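PDB 3S5Q: putative glycosylhydrolase from Parabacteroides distasonis, which is probably a hydrolase of the 3-keto-disaccharide hydrolase family, with a concanavalin A-like lectin/glucanase fold. Local coordinates for residues A[98-103]-A[111-116]. Numbering follows the deposited sequence. Where two conformers were deposited one is given.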
ATOM      1  N   ALA A  98      -6.072   4.306   4.098  1.00 21.04           N
ATOM      2  CA  ALA A  98      -7.348   4.652   4.748  1.00 22.70           C
ATOM      3  C   ALA A  98      -7.543   6.136   4.697  1.00 23.49           C
ATOM      4  O   ALA A  98      -6.576   6.910   4.685  1.00 22.81           O
ATOM      5  CB  ALA A  98      -7.382   4.170   6.229  1.00 21.96           C
ATOM      6  N   ASP A  99      -8.808   6.545   4.650  1.00 24.83           N
ATOM      7  CA  ASP A  99      -9.158   7.935   4.827  1.00 25.51           C
ATOM      8  C   ASP A  99      -9.121   8.220   6.310  1.00 25.71           C
ATOM      9  O   ASP A  99     -10.175   8.152   6.966  1.00 27.02           O
ATOM     10  CB  ASP A  99     -10.562   8.243   4.280  1.00 26.51           C
ATOM     11  CG  ASP A  99     -11.072   9.662   4.686  1.00 28.34           C
ATOM     12  OD1 ASP A  99     -10.258  10.604   4.829  1.00 28.82           O
ATOM     13  OD2 ASP A  99     -12.299   9.837   4.868  1.00 28.55           O
ATOM     14  N   ASP A 100      -7.925   8.542   6.821  1.00 25.08           N
ATOM     15  CA  ASP A 100      -7.715   8.897   8.227  1.00 25.56           C
ATOM     16  C   ASP A 100      -8.572  10.090   8.690  1.00 25.90           C
ATOM     17  O   ASP A 100      -8.791  10.256   9.889  1.00 25.25           O
ATOM     18  CB  ASP A 100      -6.229   9.198   8.509  1.00 25.38           C
ATOM     19  CG  ASP A 100      -5.325   7.944   8.431  1.00 25.83           C
ATOM     20  OD1 ASP A 100      -5.804   6.827   8.142  1.00 26.68           O
ATOM     21  OD2 ASP A 100      -4.112   8.076   8.716  1.00 25.53           O
ATOM     22  N   HIS A 101      -9.070  10.908   7.766  1.00 26.14           N
ATOM     23  CA  HIS A 101      -9.888  12.072   8.153  1.00 28.87           C
ATOM     24  C   HIS A 101     -11.293  11.735   8.674  1.00 29.80           C
ATOM     25  O   HIS A 101     -11.941  12.578   9.297  1.00 31.87           O
ATOM     26  CB  HIS A 101      -9.991  13.095   7.011  1.00 28.33           C
ATOM     27  CG  HIS A 101      -8.656  13.652   6.588  1.00 30.81           C
ATOM     28  ND1 HIS A 101      -8.153  14.852   7.064  1.00 29.68           N
ATOM     29  CD2 HIS A 101      -7.703  13.141   5.767  1.00 27.21           C
ATOM     30  CE1 HIS A 101      -6.968  15.073   6.512  1.00 31.35           C
ATOM     31  NE2 HIS A 101      -6.665  14.043   5.736  1.00 28.18           N
ATOM     32  N   HIS A 102     -11.772  10.535   8.384  1.00 30.79           N
ATOM     33  CA  HIS A 102     -13.077  10.101   8.882  1.00 31.81           C
ATOM     34  C   HIS A 102     -12.877   9.836  10.383  1.00 33.04           C
ATOM     35  O   HIS A 102     -11.895   9.220  10.772  1.00 30.65           O
ATOM     36  CB  HIS A 102     -13.595   8.856   8.135  1.00 31.08           C
ATOM     37  CG  HIS A 102     -15.044   8.537   8.407  1.00 33.02           C
ATOM     38  ND1 HIS A 102     -15.456   7.816   9.505  1.00 31.17           N
ATOM     39  CD2 HIS A 102     -16.170   8.844   7.717  1.00 34.02           C
ATOM     40  CE1 HIS A 102     -16.778   7.696   9.481  1.00 36.78           C
ATOM     41  NE2 HIS A 102     -17.232   8.300   8.396  1.00 34.55           N
ATOM     42  N   PRO A 103     -13.798  10.337  11.219  1.00 35.63           N
ATOM     43  CA  PRO A 103     -13.624  10.323  12.675  1.00 37.64           C
ATOM     44  C   PRO A 103     -13.596   8.918  13.254  1.00 38.33           C
ATOM     45  O   PRO A 103     -13.086   8.713  14.349  1.00 39.33           O
ATOM     46  CB  PRO A 103     -14.881  11.081  13.175  1.00 38.78           C
ATOM     47  CG  PRO A 103     -15.868  10.827  12.134  1.00 38.76           C
ATOM     48  CD  PRO A 103     -15.098  10.947  10.863  1.00 37.32           C
ATOM     49  N   TYR A 111      -1.293   2.653  14.622  1.00 22.82           N
ATOM     50  CA  TYR A 111      -0.546   1.716  13.753  1.00 21.33           C
ATOM     51  C   TYR A 111      -1.470   0.805  12.927  1.00 20.84           C
ATOM     52  O   TYR A 111      -1.017  -0.161  12.294  1.00 19.72           O
ATOM     53  CB  TYR A 111       0.512   0.954  14.545  1.00 22.12           C
ATOM     54  CG  TYR A 111       0.016   0.163  15.722  1.00 21.61           C
ATOM     55  CD1 TYR A 111      -0.294   0.784  16.965  1.00 19.51           C
ATOM     56  CD2 TYR A 111      -0.145  -1.206  15.614  1.00 19.82           C
ATOM     57  CE1 TYR A 111      -0.694   0.011  18.075  1.00 19.68           C
ATOM     58  CE2 TYR A 111      -0.571  -1.961  16.686  1.00 20.71           C
ATOM     59  CZ  TYR A 111      -0.832  -1.367  17.909  1.00 20.03           C
ATOM     60  OH  TYR A 111      -1.250  -2.179  18.916  1.00 20.44           O
ATOM     61  N   TRP A 112      -2.762   1.161  12.927  1.00 21.32           N
ATOM     62  CA  TRP A 112      -3.774   0.649  11.975  1.00 21.39           C
ATOM     63  C   TRP A 112      -4.128   1.649  10.849  1.00 21.91           C
ATOM     64  O   TRP A 112      -4.813   1.280   9.904  1.00 22.62           O
ATOM     65  CB  TRP A 112      -5.071   0.297  12.708  1.00 22.83           C
ATOM     66  CG  TRP A 112      -5.018  -0.953  13.641  1.00 20.55           C
ATOM     67  CD1 TRP A 112      -3.926  -1.451  14.355  1.00 22.19           C
ATOM     68  CD2 TRP A 112      -6.121  -1.788  13.976  1.00 19.62           C
ATOM     69  NE1 TRP A 112      -4.305  -2.547  15.090  1.00 19.42           N
ATOM     70  CE2 TRP A 112      -5.653  -2.770  14.881  1.00 19.07           C
ATOM     71  CE3 TRP A 112      -7.465  -1.830  13.568  1.00 20.55           C
ATOM     72  CZ2 TRP A 112      -6.497  -3.762  15.403  1.00 18.71           C
ATOM     73  CZ3 TRP A 112      -8.293  -2.801  14.101  1.00 19.50           C
ATOM     74  CH2 TRP A 112      -7.790  -3.772  14.986  1.00 24.44           C
ATOM     75  N   ARG A 113      -3.653   2.896  10.936  1.00 21.23           N
ATOM     76  CA  ARG A 113      -4.083   3.966  10.033  1.00 20.74           C
ATOM     77  C   ARG A 113      -3.223   4.088   8.764  1.00 20.42           C
ATOM     78  O   ARG A 113      -2.218   3.362   8.585  1.00 18.51           O
ATOM     79  CB  ARG A 113      -4.115   5.272  10.828  1.00 21.75           C
ATOM     80  CG  ARG A 113      -5.031   5.223  12.038  1.00 23.20           C
ATOM     81  CD  ARG A 113      -5.052   6.552  12.768  1.00 24.17           C
ATOM     82  NE  ARG A 113      -5.689   6.448  14.075  1.00 25.27           N
ATOM     83  CZ  ARG A 113      -5.481   7.274  15.098  1.00 25.53           C
ATOM     84  NH1 ARG A 113      -4.644   8.300  14.971  1.00 25.56           N
ATOM     85  NH2 ARG A 113      -6.120   7.075  16.240  1.00 26.02           N
ATOM     86  N   CYS A 114      -3.634   4.981   7.865  1.00 20.92           N
ATOM     87  CA  CYS A 114      -2.967   5.147   6.539  1.00 20.67           C
ATOM     88  C   CYS A 114      -1.446   5.185   6.550  1.00 20.53           C
ATOM     89  O   CYS A 114      -0.843   5.940   7.320  1.00 20.04           O
ATOM     90  CB  CYS A 114      -3.484   6.411   5.857  1.00 22.34           C
ATOM     91  SG  CYS A 114      -3.241   6.337   4.094  1.00 21.80           S
ATOM     92  N   GLY A 115      -0.809   4.378   5.684  1.00 19.01           N
ATOM     93  CA  GLY A 115       0.651   4.382   5.602  1.00 19.04           C
ATOM     94  C   GLY A 115       1.339   3.451   6.578  1.00 18.20           C
ATOM     95  O   GLY A 115       2.561   3.213   6.482  1.00 17.31           O
ATOM     96  N   SER A 116       0.568   2.890   7.513  1.00 18.14           N
ATOM     97  CA  SER A 116       1.150   1.991   8.501  0.50 17.60           C
ATOM     98  C   SER A 116       1.548   0.687   7.826  1.00 17.12           C
ATOM     99  O   SER A 116       0.952   0.278   6.813  1.00 17.24           O
ATOM    100  CB  SER A 116       0.164   1.700   9.638  0.50 18.40           C
ATOM    101  OG  SER A 116      -0.998   1.049   9.159  0.50 17.84           O
TER
HETATM  102  O   HOH W   1      -1.594   7.310   9.429  1.00 19.95           O
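Ala98 meets Cys114 at the end of strand 93-98, an outermost strand of the five-stranded antiparallel sheet. The Ala98 N-H makes a nearly straight N-H...S hydrogen bond, with 3.5 Å between Ala98 N and Cys114 SG. With SG swung anti to the Cys114 backbone N (chi1 -158°), the sulfur is brought to the Ala98 N-H. The carbonyl O of Ala98 also lies against this side chain, 3.3 Å from Cys114 CB. The Cys114 side chain also touches Phe68 of strand 62-70.

At Asp99 the chain leaves the strand through an inverse gamma turn, and a type I beta turn runs on from Asp99 to His102. The Asp99 side chain points away from 111-116. Its OD2 accepts a hydrogen bond from Asn73 N, which ties the turn to the loop between strands 62-70 and 75-82. Both segments belong to the long connection from strand 93-98 of one sheet to strand 135-143 of the other, in the beta sandwich of the concanavalin A-like fold. The loop returns so that Cys114 lies beside Ala98, their CA atoms 4.8 Å apart.

Asp100 reaches across from the turn. Its OD1 accepts the Cys114 N-H through the syn lone pair, at 2.9 Å from Cys114 N and with an angle of 167°. A water bridges Asp100 OD2 and Cys114 O, 2.7 Å from the former. The carboxylate also rests on Arg113 CB, 3.5 Å from Asp100 OD2. The extended Arg113 chain then leads its guanidinium away to Tyr108 O and Gln126 OE1. Cys114 sits within a type II beta turn from Arg113 to Ser116, with Gly115 at the third position. Arg113 O accepts both Ser116 N and Ser116 OG, the latter at 2.7 Å.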